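Local atomic coordinates of glutamate--tRNA ligase (Elizabethkingia anophelis, PDB entry 6B1Z), a protein that probably catalyses the ATP-dependent attachment of glutamate to its cognate tRNA, as a class I aminoacyl-tRNA synthetase. Residues A[214-219]-A[242-248]; A[167-173]-A[198-204]; A[224-230]-A[251-257]. One frame throughout, in Å; residues are numbered along the deposited sequence.

Contact 1 (A[214-219]-A[242-248]). With EDO (1,2-ethanediol), chain V; EDO (1,2-ethanediol), chain B; FMT (formic acid), chain N.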
# COMPACT_ATOMS: atom_id res chain seq x y z
N ASN A 214 15.70 14.23 11.61
CA ASN A 214 14.44 14.68 11.06
C ASN A 214 14.08 16.09 11.52
O ASN A 214 13.54 16.87 10.73
CB ASN A 214 13.32 13.69 11.36
CG ASN A 214 13.35 12.49 10.45
OD1 ASN A 214 13.92 12.56 9.36
ND2 ASN A 214 12.75 11.40 10.88
N ILE A 215 14.37 16.46 12.78
CA ILE A 215 14.02 17.83 13.16
C ILE A 215 14.97 18.82 12.47
O ILE A 215 14.54 19.90 12.06
CB ILE A 215 13.95 18.02 14.69
CG1 ILE A 215 15.32 17.93 15.37
CG2 ILE A 215 12.93 17.06 15.32
CD1 ILE A 215 15.91 19.31 15.70
N ILE A 216 16.25 18.46 12.31
CA ILE A 216 17.18 19.32 11.57
C ILE A 216 16.70 19.51 10.14
O ILE A 216 16.63 20.63 9.63
CB ILE A 216 18.60 18.72 11.59
CG1 ILE A 216 19.23 18.84 12.99
CG2 ILE A 216 19.49 19.37 10.49
CD1 ILE A 216 20.45 17.97 13.18
N ASP A 217 16.33 18.41 9.49
CA ASP A 217 15.98 18.52 8.08
C ASP A 217 14.59 19.10 7.86
O ASP A 217 14.37 19.76 6.84
CB ASP A 217 16.11 17.17 7.39
CG ASP A 217 17.56 16.72 7.23
OD1 ASP A 217 18.49 17.57 7.34
OD2 ASP A 217 17.78 15.52 6.99
N ASP A 218 13.65 18.87 8.76
CA ASP A 218 12.36 19.54 8.64
C ASP A 218 12.53 21.05 8.79
O ASP A 218 11.89 21.83 8.08
CB ASP A 218 11.37 18.98 9.66
CG ASP A 218 10.94 17.57 9.31
OD1 ASP A 218 10.37 16.89 10.18
OD2 ASP A 218 11.19 17.17 8.14
N HIS A 219 13.42 21.48 9.68
CA HIS A 219 13.73 22.90 9.78
C HIS A 219 14.40 23.42 8.52
O HIS A 219 13.95 24.41 7.93
CB HIS A 219 14.62 23.13 11.01
CG HIS A 219 15.04 24.56 11.19
ND1 HIS A 219 14.17 25.53 11.65
CD2 HIS A 219 16.22 25.18 10.98
CE1 HIS A 219 14.81 26.69 11.71
NE2 HIS A 219 16.05 26.50 11.31
N LEU A 242 13.15 19.21 21.04
CA LEU A 242 14.34 19.45 20.23
C LEU A 242 14.24 20.78 19.49
O LEU A 242 15.23 21.51 19.40
CB LEU A 242 14.56 18.30 19.25
CG LEU A 242 15.09 17.03 19.93
CD1 LEU A 242 15.04 15.86 18.93
CD2 LEU A 242 16.53 17.19 20.47
N TYR A 243 13.07 21.11 18.93
CA TYR A 243 12.92 22.41 18.29
C TYR A 243 13.18 23.52 19.29
O TYR A 243 13.90 24.48 19.00
CB TYR A 243 11.54 22.58 17.65
CG TYR A 243 11.38 21.81 16.36
CD1 TYR A 243 11.91 22.29 15.18
CD2 TYR A 243 10.68 20.61 16.34
CE1 TYR A 243 11.77 21.58 14.00
CE2 TYR A 243 10.54 19.88 15.16
CZ TYR A 243 11.10 20.38 14.00
OH TYR A 243 10.95 19.68 12.83
N GLU A 244 12.65 23.38 20.51
CA GLU A 244 12.92 24.36 21.56
C GLU A 244 14.41 24.46 21.85
O GLU A 244 14.96 25.57 21.98
CB GLU A 244 12.14 23.99 22.82
CG GLU A 244 12.37 24.95 23.98
CD GLU A 244 11.62 24.54 25.22
OE1 GLU A 244 10.54 23.92 25.11
OE2 GLU A 244 12.11 24.82 26.33
N ALA A 245 15.09 23.32 21.97
CA ALA A 245 16.52 23.33 22.28
C ALA A 245 17.31 24.09 21.23
O ALA A 245 18.30 24.77 21.55
CB ALA A 245 17.04 21.89 22.41
N MET A 246 16.86 24.05 19.98
CA MET A 246 17.56 24.67 18.87
C MET A 246 17.15 26.12 18.64
O MET A 246 17.73 26.78 17.77
CB MET A 246 17.32 23.87 17.58
CG MET A 246 17.78 22.39 17.68
SD MET A 246 19.53 22.18 18.07
CE MET A 246 20.27 22.64 16.49
N GLY A 247 16.19 26.61 19.41
CA GLY A 247 15.65 27.94 19.23
C GLY A 247 14.76 28.09 18.01
O GLY A 247 14.68 29.19 17.45
N TRP A 248 14.09 27.01 17.60
CA TRP A 248 13.32 26.95 16.37
C TRP A 248 11.84 26.75 16.64
O TRP A 248 11.44 26.27 17.71
CB TRP A 248 13.80 25.80 15.46
CG TRP A 248 15.22 25.89 15.00
CD1 TRP A 248 16.02 27.00 14.93
CD2 TRP A 248 16.01 24.80 14.53
NE1 TRP A 248 17.26 26.66 14.45
CE2 TRP A 248 17.28 25.31 14.20
CE3 TRP A 248 15.77 23.42 14.35
CZ2 TRP A 248 18.31 24.51 13.69
CZ3 TRP A 248 16.79 22.62 13.86
CH2 TRP A 248 18.04 23.17 13.53
C1 EDO V . 10.52 15.04 13.05
O1 EDO V . 11.04 14.24 14.11
C2 EDO V . 9.70 16.18 13.63
O2 EDO V . 9.77 17.31 12.76
C1 EDO B . 11.98 30.38 18.60
O1 EDO B . 10.57 30.55 18.38
C2 EDO B . 12.21 29.77 19.98
O2 EDO B . 11.66 28.45 20.05
C FMT N . 12.32 7.28 9.59
O1 FMT N . 13.15 6.46 9.20
O2 FMT N . 12.45 8.50 9.48
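The imidazole of His219 lies flat on the indole of Trp248 in a face-to-face stack. The ring planes are 3° apart, and the centroids of the His219 ring and the Trp248 five-membered ring are 3.4 Å apart. His219 CB sits over the six-membered ring of the same indole, 4.0 Å from its centroid. The opposite face of the indole rests on Met246 CB, just before the chain turns at Gly247 in a Schellman motif. Tyr102 of helix 96-106 meets Trp248 edge-to-face. Over one face of the Tyr243 ring lies Ile215 CB in a CH-pi contact, 4.1 Å from the centroid. A 1,2-ethanediol oxygen, O2, lies in the ring plane at the edge.

Ile215 has CG1 between its backbone N and carbonyl carbon (chi1 69°). This carries CD1 in between the helices, where it meets Leu242 CB and Trp248 CZ3, each at 3.9 Å. CG2 touches Tyr243 CE2 at 3.7 Å.

Tyr243 OH donates to O2 of the diol at 2.6 Å, and this O2 donates to Asp218 OD1 at 2.7 Å. Helix 210-220 is thus joined by apolar and ring contacts to helix 236-246, the crossover of the beta-alpha-beta unit 225-229, 236-246, 252-256, and to the loop after it. The polar link runs through a diol probably from the crystallisation liquor. Salt bridges from Asp218 OD2 to Arg15 and Arg49 hold that carboxylate.

Contact 2 (A[167-173]-A[198-204])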
# COMPACT_ATOMS: atom_id res chain seq x y z
N TYR A 167 31.63 7.79 22.15
CA TYR A 167 30.51 8.34 22.91
C TYR A 167 29.35 8.65 21.98
O TYR A 167 29.53 8.90 20.78
CB TYR A 167 30.90 9.61 23.69
CG TYR A 167 31.31 10.79 22.82
CD1 TYR A 167 30.36 11.70 22.36
CD2 TYR A 167 32.63 11.00 22.48
CE1 TYR A 167 30.73 12.78 21.56
CE2 TYR A 167 33.01 12.08 21.69
CZ TYR A 167 32.06 12.96 21.23
OH TYR A 167 32.44 14.02 20.44
N VAL A 168 28.14 8.61 22.54
CA VAL A 168 26.95 9.09 21.87
C VAL A 168 26.56 10.41 22.52
O VAL A 168 27.02 10.75 23.61
CB VAL A 168 25.78 8.09 21.91
CG1 VAL A 168 26.13 6.78 21.19
CG2 VAL A 168 25.32 7.83 23.36
N ILE A 169 25.71 11.16 21.84
CA ILE A 169 25.12 12.36 22.43
C ILE A 169 23.66 12.05 22.71
O ILE A 169 22.93 11.61 21.82
CB ILE A 169 25.27 13.59 21.51
CG1 ILE A 169 26.75 13.90 21.30
CG2 ILE A 169 24.49 14.78 22.08
CD1 ILE A 169 27.01 14.89 20.19
N ARG A 170 23.24 12.26 23.96
CA ARG A 170 21.87 12.00 24.38
C ARG A 170 21.14 13.30 24.69
O ARG A 170 21.75 14.28 25.11
CB ARG A 170 21.84 11.12 25.63
CG ARG A 170 22.12 9.66 25.34
CD ARG A 170 22.08 8.83 26.64
NE ARG A 170 22.41 7.44 26.35
CZ ARG A 170 21.54 6.51 25.96
NH1 ARG A 170 20.26 6.82 25.79
NH2 ARG A 170 21.96 5.28 25.72
N PHE A 171 19.83 13.28 24.47
CA PHE A 171 18.99 14.38 24.92
C PHE A 171 18.85 14.31 26.44
O PHE A 171 18.68 13.24 27.00
CB PHE A 171 17.61 14.27 24.27
CG PHE A 171 16.70 15.41 24.60
CD1 PHE A 171 16.81 16.62 23.94
CD2 PHE A 171 15.72 15.26 25.58
CE1 PHE A 171 15.95 17.67 24.24
CE2 PHE A 171 14.86 16.30 25.89
CZ PHE A 171 14.98 17.51 25.24
N LYS A 172 18.92 15.47 27.10
CA LYS A 172 18.74 15.53 28.56
C LYS A 172 17.28 15.85 28.88
O LYS A 172 16.86 17.02 28.87
CB LYS A 172 19.68 16.55 29.17
CG LYS A 172 19.70 16.55 30.70
CD LYS A 172 20.67 17.61 31.20
CE LYS A 172 20.72 17.65 32.72
NZ LYS A 172 19.53 18.34 33.28
N MET A 173 16.49 14.82 29.18
CA MET A 173 15.07 15.03 29.45
C MET A 173 14.92 15.92 30.68
O MET A 173 15.52 15.62 31.73
CB MET A 173 14.34 13.72 29.70
CG MET A 173 13.58 13.21 28.52
SD MET A 173 12.26 14.33 27.99
CE MET A 173 12.18 13.72 26.30
N ASP A 198 16.14 9.72 27.79
CA ASP A 198 17.25 10.51 27.27
C ASP A 198 17.72 9.91 25.93
O ASP A 198 18.78 9.29 25.83
CB ASP A 198 18.42 10.52 28.25
CG ASP A 198 18.14 11.27 29.56
OD1 ASP A 198 17.11 11.96 29.69
OD2 ASP A 198 18.99 11.13 30.47
N LYS A 199 16.91 10.11 24.89
CA LYS A 199 17.14 9.39 23.64
C LYS A 199 18.45 9.80 23.00
O LYS A 199 18.89 10.96 23.09
CB LYS A 199 15.99 9.62 22.65
CG LYS A 199 14.66 8.96 23.07
CD LYS A 199 13.90 8.36 21.87
CE LYS A 199 12.74 7.46 22.33
NZ LYS A 199 11.39 8.03 21.98
N VAL A 200 19.08 8.85 22.31
CA VAL A 200 20.30 9.13 21.58
C VAL A 200 19.97 10.04 20.39
O VAL A 200 19.06 9.75 19.60
CB VAL A 200 20.97 7.84 21.10
CG1 VAL A 200 22.18 8.17 20.21
CG2 VAL A 200 21.40 6.99 22.28
N LEU A 201 20.73 11.12 20.27
CA LEU A 201 20.62 12.08 19.19
C LEU A 201 21.70 11.90 18.14
O LEU A 201 21.43 12.11 16.96
CB LEU A 201 20.71 13.52 19.71
CG LEU A 201 19.67 13.88 20.76
CD1 LEU A 201 19.89 15.31 21.23
CD2 LEU A 201 18.28 13.71 20.16
N VAL A 202 22.92 11.55 18.56
CA VAL A 202 24.04 11.37 17.64
C VAL A 202 24.76 10.08 18.02
O VAL A 202 25.07 9.86 19.20
CB VAL A 202 25.00 12.58 17.66
CG1 VAL A 202 26.10 12.40 16.61
CG2 VAL A 202 24.22 13.90 17.44
N LYS A 203 25.01 9.22 17.04
CA LYS A 203 25.65 7.94 17.26
C LYS A 203 27.17 8.10 17.39
O LYS A 203 27.72 9.19 17.20
CB LYS A 203 25.30 6.99 16.11
CG LYS A 203 23.80 6.80 15.92
CD LYS A 203 23.48 5.95 14.68
CE LYS A 203 23.86 6.66 13.38
NZ LYS A 203 23.51 5.87 12.15
N ASN A 204 27.85 6.99 17.71
CA ASN A 204 29.31 6.95 17.88
C ASN A 204 30.07 7.53 16.70
O ASN A 204 31.18 8.06 16.87
CB ASN A 204 29.80 5.51 18.06
CG ASN A 204 29.55 4.97 19.43
OD1 ASN A 204 29.40 5.72 20.40
ND2 ASN A 204 29.53 3.65 19.54
O HOH W 1 28.46 11.23 19.08
O HOH W 2 32.52 8.79 19.38
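Arg170 reaches over the neighbouring strand to the backbone of Asp198 and the side chain of Val200. Its CB lies beside Asp198 O. CG and CD follow along the same carbonyl, both 3.4 Å from Asp198 O. The chain is extended from CG to NE, and the chi4 turn of -86° sets the guanidinium across its line. NH1 donates to Asp198 O at 2.9 Å, with that oxygen in the guanidinium plane. Val200 CG2 lies over one guanidinium face, toward the rim, 3.7 Å from Arg170 CZ. Tyr138 adds a cation-pi contact.

Asp198 turns its carboxylate to the other segment's end. Its OD1 accepts from Met173 N at 3.0 Å, met from above the carboxylate plane. OD2 makes a salt bridge with Arg143 and a hydrogen bond with the Tyr113 hydroxyl, so the carboxylate is held by several partners.

On the face of Ile169 and Val202 the two side chains lie side by side and point the same way. Ile169 CD1 is 4.0 Å from Val202 CB. Further along, Leu201 CD1 lies at the edge of the Phe171 ring, near its plane. Phe171 itself packs on helix 236-246.

The backbones pair through Ile169 N to Val202 O and Phe171 N to Lys199 O. Between these bonds, Ile169 O accepts twice, from Leu201 N at 2.7 Å and from Val202 N at 3.3 Å. Water 1 bridges Tyr167 O and Lys203 O where the strands part.

Two residues, Leu201 and Val202, sit opposite the single Ile169, which makes a classic beta bulge. It shifts the register by one residue in an antiparallel pair, at one margin of the three-stranded sheet 112-115, 168-171, 200-202 of the catalytic region.

Contact 3 (A[224-230]-A[251-257]). With EDO (1,2-ethanediol), chain R; FMT (formic acid), chain C.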
# COMPACT_ATOMS: atom_id res chain seq x y z
N THR A 224 6.30 22.54 6.76
CA THR A 224 5.25 23.17 7.56
C THR A 224 4.35 22.16 8.28
O THR A 224 3.80 22.49 9.34
CB THR A 224 4.37 24.07 6.68
OG1 THR A 224 3.72 23.28 5.67
CG2 THR A 224 5.20 25.17 6.01
N HIS A 225 4.16 20.97 7.71
CA HIS A 225 3.24 19.98 8.26
C HIS A 225 3.90 18.62 8.16
O HIS A 225 4.24 18.17 7.06
CB HIS A 225 1.91 19.97 7.50
CG HIS A 225 1.12 21.24 7.62
ND1 HIS A 225 1.45 22.38 6.93
CD2 HIS A 225 0.01 21.54 8.33
CE1 HIS A 225 0.58 23.33 7.22
NE2 HIS A 225 -0.31 22.84 8.06
N VAL A 226 4.06 17.97 9.31
CA VAL A 226 4.62 16.63 9.40
C VAL A 226 3.45 15.66 9.55
O VAL A 226 2.80 15.64 10.60
CB VAL A 226 5.60 16.50 10.57
CG1 VAL A 226 6.02 15.06 10.80
CG2 VAL A 226 6.82 17.38 10.32
N ILE A 227 3.19 14.88 8.51
CA ILE A 227 2.12 13.89 8.48
C ILE A 227 2.78 12.52 8.54
O ILE A 227 3.59 12.19 7.68
CB ILE A 227 1.27 14.02 7.21
CG1 ILE A 227 0.67 15.42 7.08
CG2 ILE A 227 0.18 12.94 7.20
CD1 ILE A 227 -0.01 15.72 5.72
N ARG A 228 2.45 11.74 9.57
CA ARG A 228 3.16 10.48 9.77
C ARG A 228 2.32 9.54 10.62
O ARG A 228 1.27 9.91 11.15
CB ARG A 228 4.54 10.73 10.40
CG ARG A 228 4.48 11.30 11.80
CD ARG A 228 5.87 11.74 12.26
NE ARG A 228 5.81 12.19 13.65
CZ ARG A 228 6.80 12.81 14.29
NH1 ARG A 228 7.94 13.10 13.66
NH2 ARG A 228 6.63 13.16 15.56
N GLY A 229 2.81 8.28 10.76
CA GLY A 229 2.07 7.28 11.51
C GLY A 229 2.15 7.46 13.02
O GLY A 229 3.10 8.04 13.55
N GLU A 230 1.16 6.89 13.72
CA GLU A 230 1.13 7.02 15.18
C GLU A 230 2.25 6.25 15.88
O GLU A 230 2.44 6.45 17.08
CB GLU A 230 -0.23 6.60 15.73
CG GLU A 230 -0.50 5.11 15.69
CD GLU A 230 -1.76 4.71 16.46
OE1 GLU A 230 -1.96 5.18 17.61
OE2 GLU A 230 -2.53 3.89 15.93
N PRO A 251 7.11 22.59 13.23
CA PRO A 251 5.99 22.48 12.28
C PRO A 251 4.76 21.97 13.00
O PRO A 251 4.80 21.58 14.17
CB PRO A 251 6.49 21.47 11.25
CG PRO A 251 7.40 20.58 12.06
CD PRO A 251 8.10 21.52 13.02
N GLU A 252 3.65 21.93 12.27
CA GLU A 252 2.46 21.24 12.77
C GLU A 252 2.60 19.74 12.53
O GLU A 252 3.31 19.32 11.61
CB GLU A 252 1.20 21.75 12.07
CG GLU A 252 0.91 23.23 12.37
CD GLU A 252 -0.40 23.68 11.79
OE1 GLU A 252 -1.44 23.12 12.18
OE2 GLU A 252 -0.39 24.59 10.94
N PHE A 253 1.92 18.95 13.35
CA PHE A 253 1.97 17.49 13.26
C PHE A 253 0.57 16.92 13.07
O PHE A 253 -0.41 17.47 13.58
CB PHE A 253 2.59 16.86 14.53
CG PHE A 253 4.03 17.18 14.72
CD1 PHE A 253 4.40 18.37 15.34
CD2 PHE A 253 5.01 16.31 14.29
CE1 PHE A 253 5.74 18.68 15.52
CE2 PHE A 253 6.35 16.62 14.46
CZ PHE A 253 6.71 17.81 15.08
N ALA A 254 0.51 15.80 12.34
CA ALA A 254 -0.71 15.01 12.20
C ALA A 254 -0.32 13.54 12.25
O ALA A 254 0.45 13.08 11.39
CB ALA A 254 -1.43 15.32 10.89
N HIS A 255 -0.82 12.81 13.24
CA HIS A 255 -0.45 11.41 13.44
C HIS A 255 -1.61 10.51 13.04
O HIS A 255 -2.69 10.58 13.63
CB HIS A 255 -0.03 11.17 14.89
CG HIS A 255 1.34 11.69 15.19
ND1 HIS A 255 1.59 13.01 15.51
CD2 HIS A 255 2.55 11.07 15.21
CE1 HIS A 255 2.88 13.18 15.71
NE2 HIS A 255 3.49 12.01 15.53
N LEU A 256 -1.36 9.66 12.04
CA LEU A 256 -2.36 8.77 11.48
C LEU A 256 -2.41 7.45 12.24
O LEU A 256 -1.37 6.80 12.45
CB LEU A 256 -2.05 8.53 10.01
CG LEU A 256 -1.88 9.79 9.17
CD1 LEU A 256 -1.27 9.45 7.80
CD2 LEU A 256 -3.23 10.49 8.98
N SER A 257 -3.60 7.04 12.65
CA SER A 257 -3.74 5.81 13.42
C SER A 257 -3.44 4.60 12.54
O SER A 257 -3.74 4.59 11.34
CB SER A 257 -5.15 5.72 14.00
OG SER A 257 -5.37 6.81 14.89
C1 EDO R . -5.87 7.68 10.30
O1 EDO R . -5.89 8.28 11.61
C2 EDO R . -7.25 7.12 10.01
O2 EDO R . -7.47 6.01 10.89
C FMT C . 8.75 11.14 10.42
O1 FMT C . 7.98 11.20 9.45
O2 FMT C . 9.02 12.09 11.16
O HOH W 3 -3.09 23.07 9.50
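Torsions bring together Arg228 and His255, paired residues on adjacent parallel strands. Arg228 CG sits between the backbone N and the carbonyl carbon (chi1 65°), and the chain then runs extended to NE. His255 CG is turned beside its own backbone N (chi1 -76°). The two side chains then run side by side in the same direction, with guanidinium and ring planes 65° apart. Arg228 NE is 3.0 Å from His255 NE2, and Arg228 NH2 makes a weak hydrogen bond to that nitrogen. Phe253 CE2 lies over one guanidinium face, 3.6 Å from Arg228 NH2. At the guanidinium edge NH1 donates to O2 of a bound formic acid at 2.9 Å. NH2 is also hydrogen-bonded to His239 ND1, and the ring's other nitrogen, His255 ND1, to Asp183 OD2.

Val226 CB and CG1 lie against Phe253 CD2, while CG2 touches Pro251 CG at 3.7 Å. On the face of His225, Ile227 and Leu256, Ile227 CG2 meets Leu256 CD1 at 3.8 Å. There too His225 and Glu252 run alongside each other, and water 3 joins His225 NE2 to Glu252 OE1.

The backbone ladder opens with Glu252 N on Thr224 O. Val226 N donates to Glu252 O and Ala254 N to Val226 O; Arg228 N and O continue it with Ala254 O and Leu256 N. Glu230 N closes it on Leu256 O at 2.8 Å. Helix 236-246 joins the two strands as a beta-alpha-beta crossover, in keeping with the class I catalytic fold.

The arginine is thus gripped from several sides. Asp183 would probably keep the proton on ND1, leaving NE2 to accept from Arg228. The formic acid, probably from the crystallisation liquor, also bonds Arg15, consistent with a spot that can take a small carboxylate.

Overall arrangement
All three contacts belong to the class I catalytic domain. Contact 2 closes before the others open, and strand 200-202 leads on to helix 210-220. Contacts 1 and 3 interleave: helix 210-220, strand 225-229, helix 236-246 and strand 252-256 follow in order, the last three forming a beta-alpha-beta unit. The centre of contact 1 is about 15 Å from that of each of the others. It touches both, through Leu242 on Phe171 and Leu201, and through Tyr243 on Pro251. Contacts 2 and 3 do not meet; their centres are about 24 Å apart. Helix 236-246 therefore bridges the antiparallel sheet and the parallel strands, packing on both.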